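Local coordinates for protein putative sarcosine dimethylglycine methyltransferase (Galdieria sulphuraria, PDB 2O57) that is probably an S-adenosylmethionine-dependent methyltransferase of the Rossmann-like class, putatively methylating sarcosine and dimethylglycine, though its function remains unproven, at residues A159-P164 and I206-M211; D187-D192 and G215-L220. One frame throughout, in Å; residues are numbered along the deposited sequence.

Contact 1 (A159-P164 and I206-M211)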
ATOM      1  N   ALA A 159     -12.763  -2.890 -10.878  1.00 12.87           N
ATOM      2  CA  ALA A 159     -13.440  -3.102 -12.167  1.00 14.71           C
ATOM      3  C   ALA A 159     -12.687  -4.024 -13.128  1.00 14.74           C
ATOM      4  O   ALA A 159     -13.309  -4.662 -13.984  1.00 16.07           O
ATOM      5  CB  ALA A 159     -13.677  -1.765 -12.831  1.00 14.42           C
ATOM      6  N   PHE A 160     -11.355  -4.023 -13.062  1.00 14.28           N
ATOM      7  CA  PHE A 160     -10.517  -4.763 -14.045  1.00 14.99           C
ATOM      8  C   PHE A 160     -10.695  -6.282 -13.857  1.00 15.21           C
ATOM      9  O   PHE A 160     -10.523  -7.044 -14.809  1.00 14.37           O
ATOM     10  CB  PHE A 160      -9.027  -4.415 -13.860  1.00 14.68           C
ATOM     11  CG  PHE A 160      -8.580  -3.067 -14.448  1.00 15.37           C
ATOM     12  CD1 PHE A 160      -9.479  -2.017 -14.733  1.00 14.59           C
ATOM     13  CD2 PHE A 160      -7.229  -2.866 -14.723  1.00 14.67           C
ATOM     14  CE1 PHE A 160      -9.018  -0.786 -15.250  1.00 15.54           C
ATOM     15  CE2 PHE A 160      -6.765  -1.660 -15.238  1.00 15.02           C
ATOM     16  CZ  PHE A 160      -7.673  -0.608 -15.509  1.00 16.02           C
ATOM     17  N   LEU A 161     -11.070  -6.698 -12.639  1.00 15.81           N
ATOM     18  CA  LEU A 161     -11.325  -8.111 -12.303  1.00 17.62           C
ATOM     19  C   LEU A 161     -12.108  -8.849 -13.402  1.00 20.31           C
ATOM     20  O   LEU A 161     -11.744  -9.968 -13.780  1.00 21.42           O
ATOM     21  CB  LEU A 161     -12.073  -8.244 -10.939  1.00 17.36           C
ATOM     22  CG  LEU A 161     -12.557  -9.642 -10.485  1.00 16.72           C
ATOM     23  CD1 LEU A 161     -11.379 -10.540 -10.245  1.00 16.42           C
ATOM     24  CD2 LEU A 161     -13.377  -9.571  -9.212  1.00 17.33           C
ATOM     25  N   HIS A 162     -13.171  -8.227 -13.895  1.00 21.85           N
ATOM     26  CA  HIS A 162     -14.098  -8.861 -14.828  1.00 24.15           C
ATOM     27  C   HIS A 162     -13.718  -8.717 -16.303  1.00 25.94           C
ATOM     28  O   HIS A 162     -14.275  -9.397 -17.195  1.00 26.14           O
ATOM     29  CB  HIS A 162     -15.490  -8.290 -14.581  1.00 25.41           C
ATOM     30  CG  HIS A 162     -15.919  -8.381 -13.148  1.00 27.65           C
ATOM     31  ND1 HIS A 162     -16.151  -9.589 -12.521  1.00 29.69           N
ATOM     32  CD2 HIS A 162     -16.129  -7.423 -12.214  1.00 29.83           C
ATOM     33  CE1 HIS A 162     -16.514  -9.369 -11.269  1.00 29.54           C
ATOM     34  NE2 HIS A 162     -16.500  -8.063 -11.054  1.00 30.75           N
ATOM     35  N   SER A 163     -12.756  -7.845 -16.569  1.00 25.85           N
ATOM     36  CA  SER A 163     -12.353  -7.582 -17.922  1.00 26.93           C
ATOM     37  C   SER A 163     -11.511  -8.713 -18.469  1.00 26.84           C
ATOM     38  O   SER A 163     -10.492  -9.091 -17.872  1.00 27.47           O
ATOM     39  CB  SER A 163     -11.554  -6.290 -17.971  1.00 27.61           C
ATOM     40  OG  SER A 163     -11.576  -5.762 -19.267  1.00 29.82           O
ATOM     41  N   PRO A 164     -11.949  -9.300 -19.596  1.00 26.65           N
ATOM     42  CA  PRO A 164     -10.941 -10.083 -20.273  1.00 26.11           C
ATOM     43  C   PRO A 164     -10.059  -9.110 -21.073  1.00 24.33           C
ATOM     44  O   PRO A 164     -10.267  -7.873 -21.029  1.00 26.04           O
ATOM     45  CB  PRO A 164     -11.751 -11.013 -21.186  1.00 26.90           C
ATOM     46  CG  PRO A 164     -13.046 -10.258 -21.468  1.00 27.32           C
ATOM     47  CD  PRO A 164     -13.252  -9.291 -20.295  1.00 26.98           C
ATOM     48  N   ILE A 206     -17.131 -17.620 -10.172  1.00 38.47           N
ATOM     49  CA  ILE A 206     -17.381 -16.267 -10.707  1.00 39.08           C
ATOM     50  C   ILE A 206     -17.257 -16.163 -12.251  1.00 38.79           C
ATOM     51  O   ILE A 206     -17.504 -15.077 -12.816  1.00 38.83           O
ATOM     52  CB  ILE A 206     -16.479 -15.199  -9.997  1.00 39.04           C
ATOM     53  CG1 ILE A 206     -15.031 -15.262 -10.508  1.00 40.04           C
ATOM     54  CG2 ILE A 206     -16.545 -15.364  -8.459  1.00 39.48           C
ATOM     55  CD1 ILE A 206     -14.157 -14.054 -10.076  1.00 39.17           C
ATOM     56  N   LYS A 207     -16.782 -17.278 -12.865  1.00 38.57           N
ATOM     57  CA  LYS A 207     -16.756 -17.450 -14.338  1.00 38.27           C
ATOM     58  C   LYS A 207     -15.649 -16.662 -15.091  1.00 37.60           C
ATOM     59  O   LYS A 207     -15.920 -15.940 -16.060  1.00 37.57           O
ATOM     60  CB  LYS A 207     -18.160 -17.250 -14.965  1.00 38.03           C
ATOM     61  CG  LYS A 207     -19.107 -18.462 -14.702  1.00 38.51           C
ATOM     62  CD  LYS A 207     -19.812 -18.366 -13.300  1.00 38.30           C
ATOM     63  CE  LYS A 207     -21.244 -17.796 -13.466  1.00 38.53           C
ATOM     64  NZ  LYS A 207     -22.135 -18.887 -14.107  1.00 37.32           N
ATOM     65  N   LEU A 208     -14.408 -16.869 -14.660  1.00 36.90           N
ATOM     66  CA  LEU A 208     -13.215 -16.250 -15.260  1.00 36.29           C
ATOM     67  C   LEU A 208     -12.166 -17.319 -15.649  1.00 35.46           C
ATOM     68  O   LEU A 208     -12.001 -18.294 -14.925  1.00 35.63           O
ATOM     69  CB  LEU A 208     -12.589 -15.289 -14.231  1.00 36.94           C
ATOM     70  CG  LEU A 208     -12.804 -13.766 -14.257  1.00 37.14           C
ATOM     71  CD1 LEU A 208     -14.252 -13.343 -14.564  1.00 38.91           C
ATOM     72  CD2 LEU A 208     -12.319 -13.171 -12.931  1.00 37.22           C
ATOM     73  N   HIS A 209     -11.454 -17.136 -16.764  1.00 34.17           N
ATOM     74  CA  HIS A 209     -10.363 -18.063 -17.154  1.00 33.23           C
ATOM     75  C   HIS A 209      -9.134 -18.018 -16.232  1.00 32.26           C
ATOM     76  O   HIS A 209      -8.578 -19.064 -15.858  1.00 32.99           O
ATOM     77  CB  HIS A 209      -9.916 -17.804 -18.595  1.00 33.64           C
ATOM     78  CG  HIS A 209     -10.892 -18.291 -19.627  1.00 35.05           C
ATOM     79  ND1 HIS A 209     -11.781 -19.320 -19.388  1.00 35.84           N
ATOM     80  CD2 HIS A 209     -11.098 -17.909 -20.910  1.00 36.57           C
ATOM     81  CE1 HIS A 209     -12.502 -19.540 -20.475  1.00 36.18           C
ATOM     82  NE2 HIS A 209     -12.109 -18.696 -21.412  1.00 35.83           N
ATOM     83  N   ASP A 210      -8.711 -16.796 -15.910  1.00 29.23           N
ATOM     84  CA  ASP A 210      -7.628 -16.525 -14.979  1.00 26.70           C
ATOM     85  C   ASP A 210      -7.871 -15.137 -14.345  1.00 24.69           C
ATOM     86  O   ASP A 210      -8.875 -14.459 -14.622  1.00 24.04           O
ATOM     87  CB  ASP A 210      -6.252 -16.624 -15.671  1.00 26.45           C
ATOM     88  CG  ASP A 210      -5.085 -16.819 -14.678  1.00 27.44           C
ATOM     89  OD1 ASP A 210      -5.250 -16.615 -13.449  1.00 25.82           O
ATOM     90  OD2 ASP A 210      -3.982 -17.182 -15.134  1.00 26.61           O
HETATM   91  N   MSE A 211      -6.953 -14.732 -13.479  1.00 22.15           N
HETATM   92  CA  MSE A 211      -7.142 -13.563 -12.654  1.00 19.28           C
HETATM   93  C   MSE A 211      -5.973 -12.599 -12.849  1.00 18.59           C
HETATM   94  O   MSE A 211      -4.891 -13.027 -13.224  1.00 18.44           O
HETATM   95  CB  MSE A 211      -7.188 -14.018 -11.195  1.00 20.25           C
HETATM   96  CG  MSE A 211      -7.990 -13.135 -10.338  1.00 19.28           C
HETATM   97 SE   MSE A 211      -8.326 -13.879  -8.616  1.00 14.73          SE
HETATM   98  CE  MSE A 211      -9.045 -12.351  -7.987  1.00 21.49           C
TER
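The imidazole ring of His162, whose CA lies 4.5 Å from Leu208 CD1, has one face occupied from within its own segment: Leu161 CG stands 4.0 Å above the ring plane, displaced toward the rim. The ring lies alongside the contact at its exposed border, with His162 ND1 no nearer than 4.7 Å to Leu208 CD1, a fitting place for a polar residue. The weight is carried by Leu161. Its CG is anti to the backbone N (chi1 174°), and this torsion carries CD1 across to the facing loop, where it touches three side chains. The terminal methyl CE of Met211, modelled as selenomethionine, comes to 3.7 Å from Leu161 CD1 at the end of an extended chain. Leu208 crosses Leu161 at about a right angle and brings CD2 to 3.9 Å from Leu161 CD1; the same methyl rests 3.4 Å from the backbone O of Leu161. Ile206 CD1 is a looser neighbour of Leu161 CD1, at 4.5 Å.

In a Rossmann-like methyltransferase fold, residues 159-164 follow the C-terminal end of a central parallel strand, 151-157, and here meet the chain as it leaves helix 200-206. A Schellman motif ends that helix: Lys207, the C-prime residue, has positive phi (76°), and the turned backbone directs Leu208 inward.

No hydrogen bond joins the two segments; the contact is apolar packing, to which leucine and isoleucine bring branched methyls and Met211 a long unbranched chain. Trp275 of helix 262-280 touches Leu161, Ile206 and Met211, extending the apolar cluster.

Contact 2 (D187-D192 and G215-L220)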
ATOM      1  N   ASP A 187      -8.025  -3.715  -7.333  1.00 10.30           N
ATOM      2  CA  ASP A 187      -8.658  -4.896  -7.917  1.00 10.64           C
ATOM      3  C   ASP A 187      -8.481  -6.075  -6.987  1.00 10.64           C
ATOM      4  O   ASP A 187      -7.362  -6.348  -6.515  1.00 10.48           O
ATOM      5  CB  ASP A 187      -7.982  -5.199  -9.268  1.00 11.75           C
ATOM      6  CG  ASP A 187      -8.958  -5.757 -10.331  1.00 15.23           C
ATOM      7  OD1 ASP A 187     -10.163  -5.447 -10.288  1.00 14.85           O
ATOM      8  OD2 ASP A 187      -8.475  -6.482 -11.232  1.00 15.29           O
ATOM      9  N   PRO A 188      -9.560  -6.829  -6.752  1.00 11.05           N
ATOM     10  CA  PRO A 188      -9.319  -8.146  -6.165  1.00 10.77           C
ATOM     11  C   PRO A 188      -8.452  -8.918  -7.156  1.00 11.77           C
ATOM     12  O   PRO A 188      -8.605  -8.755  -8.398  1.00 11.01           O
ATOM     13  CB  PRO A 188     -10.713  -8.769  -6.108  1.00 10.82           C
ATOM     14  CG  PRO A 188     -11.696  -7.569  -6.120  1.00 10.28           C
ATOM     15  CD  PRO A 188     -10.995  -6.582  -7.046  1.00 10.15           C
HETATM   16  N   MSE A 189      -7.510  -9.705  -6.643  1.00 11.28           N
HETATM   17  CA  MSE A 189      -6.544 -10.390  -7.507  1.00 12.63           C
HETATM   18  C   MSE A 189      -6.030 -11.683  -6.898  1.00 11.43           C
HETATM   19  O   MSE A 189      -6.365 -11.994  -5.764  1.00 10.96           O
HETATM   20  CB  MSE A 189      -5.384  -9.468  -7.960  1.00 13.13           C
HETATM   21  CG  MSE A 189      -4.824  -8.439  -7.020  1.00 17.43           C
HETATM   22 SE   MSE A 189      -3.559  -7.202  -8.025  1.00 13.70          SE
HETATM   23  CE  MSE A 189      -4.466  -5.743  -8.523  1.00 16.11           C
ATOM     24  N   LYS A 190      -5.277 -12.453  -7.678  1.00 11.36           N
ATOM     25  CA  LYS A 190      -4.521 -13.560  -7.141  1.00 11.35           C
ATOM     26  C   LYS A 190      -3.122 -13.051  -6.773  1.00 12.08           C
ATOM     27  O   LYS A 190      -2.626 -12.042  -7.327  1.00 11.64           O
ATOM     28  CB  LYS A 190      -4.469 -14.757  -8.125  1.00 11.09           C
ATOM     29  CG  LYS A 190      -3.631 -14.532  -9.412  1.00 12.01           C
ATOM     30  CD  LYS A 190      -3.641 -15.780 -10.371  1.00 12.24           C
ATOM     31  CE  LYS A 190      -2.377 -15.800 -11.228  1.00 15.77           C
ATOM     32  NZ  LYS A 190      -2.446 -16.804 -12.349  1.00 18.52           N
ATOM     33  N   GLU A 191      -2.507 -13.717  -5.797  1.00 13.53           N
ATOM     34  CA  GLU A 191      -1.099 -13.472  -5.478  1.00 15.73           C
ATOM     35  C   GLU A 191      -0.202 -13.893  -6.646  1.00 15.44           C
ATOM     36  O   GLU A 191      -0.473 -14.908  -7.307  1.00 15.03           O
ATOM     37  CB  GLU A 191      -0.720 -14.236  -4.200  1.00 15.53           C
ATOM     38  CG  GLU A 191      -1.413 -13.685  -2.969  1.00 17.02           C
ATOM     39  CD  GLU A 191      -0.620 -12.565  -2.333  1.00 17.77           C
ATOM     40  OE1 GLU A 191       0.433 -12.192  -2.912  1.00 19.11           O
ATOM     41  OE2 GLU A 191      -1.028 -12.081  -1.258  1.00 16.75           O
ATOM     42  N   ASP A 192       0.853 -13.114  -6.905  1.00 16.93           N
ATOM     43  CA  ASP A 192       1.887 -13.504  -7.894  1.00 18.51           C
ATOM     44  C   ASP A 192       2.365 -14.919  -7.611  1.00 19.01           C
ATOM     45  O   ASP A 192       2.591 -15.282  -6.464  1.00 17.97           O
ATOM     46  CB  ASP A 192       3.132 -12.597  -7.856  1.00 19.03           C
ATOM     47  CG  ASP A 192       2.853 -11.144  -8.219  1.00 21.17           C
ATOM     48  OD1 ASP A 192       1.974 -10.844  -9.038  1.00 21.09           O
ATOM     49  OD2 ASP A 192       3.569 -10.276  -7.671  1.00 26.00           O
ATOM     50  N   GLY A 215       2.050  -8.561 -10.455  1.00 12.18           N
ATOM     51  CA  GLY A 215       3.149  -8.787 -11.406  1.00 12.98           C
ATOM     52  C   GLY A 215       2.662  -8.666 -12.846  1.00 13.46           C
ATOM     53  O   GLY A 215       3.328  -8.043 -13.686  1.00 12.53           O
ATOM     54  N   LEU A 216       1.495  -9.251 -13.137  1.00 12.20           N
ATOM     55  CA  LEU A 216       0.956  -9.170 -14.510  1.00 13.22           C
ATOM     56  C   LEU A 216       0.606  -7.722 -14.898  1.00 12.40           C
ATOM     57  O   LEU A 216       0.984  -7.258 -15.968  1.00 11.13           O
ATOM     58  CB  LEU A 216      -0.277 -10.050 -14.701  1.00 12.26           C
ATOM     59  CG  LEU A 216      -1.008  -9.964 -16.057  1.00 11.82           C
ATOM     60  CD1 LEU A 216      -0.152 -10.372 -17.279  1.00 11.18           C
ATOM     61  CD2 LEU A 216      -2.283 -10.857 -15.969  1.00 13.45           C
ATOM     62  N   TYR A 217      -0.140  -7.043 -14.029  1.00 13.71           N
ATOM     63  CA  TYR A 217      -0.516  -5.652 -14.286  1.00 14.21           C
ATOM     64  C   TYR A 217       0.715  -4.759 -14.506  1.00 13.82           C
ATOM     65  O   TYR A 217       0.718  -3.903 -15.393  1.00 14.31           O
ATOM     66  CB  TYR A 217      -1.388  -5.118 -13.147  1.00 13.48           C
ATOM     67  CG  TYR A 217      -2.827  -5.660 -13.172  1.00 14.89           C
ATOM     68  CD1 TYR A 217      -3.204  -6.683 -14.055  1.00 14.88           C
ATOM     69  CD2 TYR A 217      -3.787  -5.156 -12.315  1.00 15.82           C
ATOM     70  CE1 TYR A 217      -4.537  -7.183 -14.071  1.00 15.75           C
ATOM     71  CE2 TYR A 217      -5.119  -5.631 -12.332  1.00 15.83           C
ATOM     72  CZ  TYR A 217      -5.473  -6.659 -13.206  1.00 12.48           C
ATOM     73  OH  TYR A 217      -6.799  -7.117 -13.195  1.00 12.66           O
ATOM     74  N   ARG A 218       1.760  -4.957 -13.706  1.00 14.30           N
ATOM     75  CA  ARG A 218       2.994  -4.169 -13.870  1.00 14.45           C
ATOM     76  C   ARG A 218       3.629  -4.400 -15.248  1.00 14.44           C
ATOM     77  O   ARG A 218       4.076  -3.441 -15.915  1.00 13.28           O
ATOM     78  CB  ARG A 218       3.988  -4.507 -12.764  1.00 14.46           C
ATOM     79  CG  ARG A 218       5.353  -3.791 -12.859  1.00 16.75           C
ATOM     80  CD  ARG A 218       6.162  -4.011 -11.536  1.00 16.60           C
ATOM     81  NE  ARG A 218       6.566  -5.415 -11.443  1.00 18.51           N
ATOM     82  CZ  ARG A 218       7.348  -5.936 -10.504  1.00 23.13           C
ATOM     83  NH1 ARG A 218       7.846  -5.176  -9.529  1.00 23.70           N
ATOM     84  NH2 ARG A 218       7.653  -7.223 -10.555  1.00 23.82           N
ATOM     85  N   SER A 219       3.671  -5.673 -15.661  1.00 14.04           N
ATOM     86  CA  SER A 219       4.239  -6.077 -16.947  1.00 14.47           C
ATOM     87  C   SER A 219       3.442  -5.500 -18.116  1.00 14.35           C
ATOM     88  O   SER A 219       4.000  -4.935 -19.056  1.00 13.98           O
ATOM     89  CB  SER A 219       4.243  -7.611 -17.055  1.00 14.71           C
ATOM     90  OG  SER A 219       4.666  -7.986 -18.356  1.00 18.53           O
ATOM     91  N   LEU A 220       2.126  -5.658 -18.068  1.00 13.71           N
ATOM     92  CA  LEU A 220       1.231  -5.087 -19.097  1.00 13.68           C
ATOM     93  C   LEU A 220       1.340  -3.575 -19.127  1.00 13.98           C
ATOM     94  O   LEU A 220       1.492  -2.987 -20.196  1.00 14.20           O
ATOM     95  CB  LEU A 220      -0.229  -5.508 -18.865  1.00 13.32           C
ATOM     96  CG  LEU A 220      -0.570  -7.006 -18.996  1.00 13.41           C
ATOM     97  CD1 LEU A 220      -2.047  -7.249 -18.594  1.00 10.19           C
ATOM     98  CD2 LEU A 220      -0.323  -7.498 -20.435  1.00 12.10           C
TER
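Strand 181-190 of the central sheet meets helix 214-223 through a Met-aromatic contact flanked by two hydrogen bonds. Tyr217 has CG beside the backbone N and anti to the carbonyl carbon (chi1 -74°), which lets the ring extend from helix to strand. There Tyr217 OH donates to Asp187 OD2 at 2.7 Å, meeting it nearly along its C-O axis and at the ring's edge, the carboxylate plane turned 26° from the ring. Met189, modelled as selenomethionine, bends at its third torsion and sets CE 3.9 Å from Tyr217 CE2, with SE placed obliquely to the ring. Replacing Tyr217 by a phenylalanine would probably leave the buried Asp187 OD2 without its hydroxyl mate.

At the contact's other end, Asp192 OD1 accepts the Gly215 N-H at 2.7 Å on its syn side, near the start of the helix, where a carboxylate is probably favoured by the helix dipole. Glycine suits this place because a CB on residue 215 would fall 2.9 Å from Asp192 OD1. Glu191 and Arg218 pair with Arg218 and Glu191, respectively, of the second subunit. A helix laid on the sheet between its fifth and sixth strands along the chain is typical of the class I methyltransferase fold.

In the fold
From the N terminus, the chain runs through strand 151-157 into residues 159-164, then through helix 166-176 into strand 181-190, whose last residues begin the segment 187-192. After helix 200-206 it returns at 206-211, closing the 41-residue loop of contact 1, and helix 214-223 closes the 22-residue loop of contact 2. The segments alternate, so the two contacts cross, and they also touch: the Leu161 N-H probably bonds to Asp187 OD1, Lys190 NZ pairs with Asp210 OD1, and Met211 CE packs on the Met189 backbone. Together they tie the ends of two neighbouring parallel strands to the connection that leads on to strand 226-233.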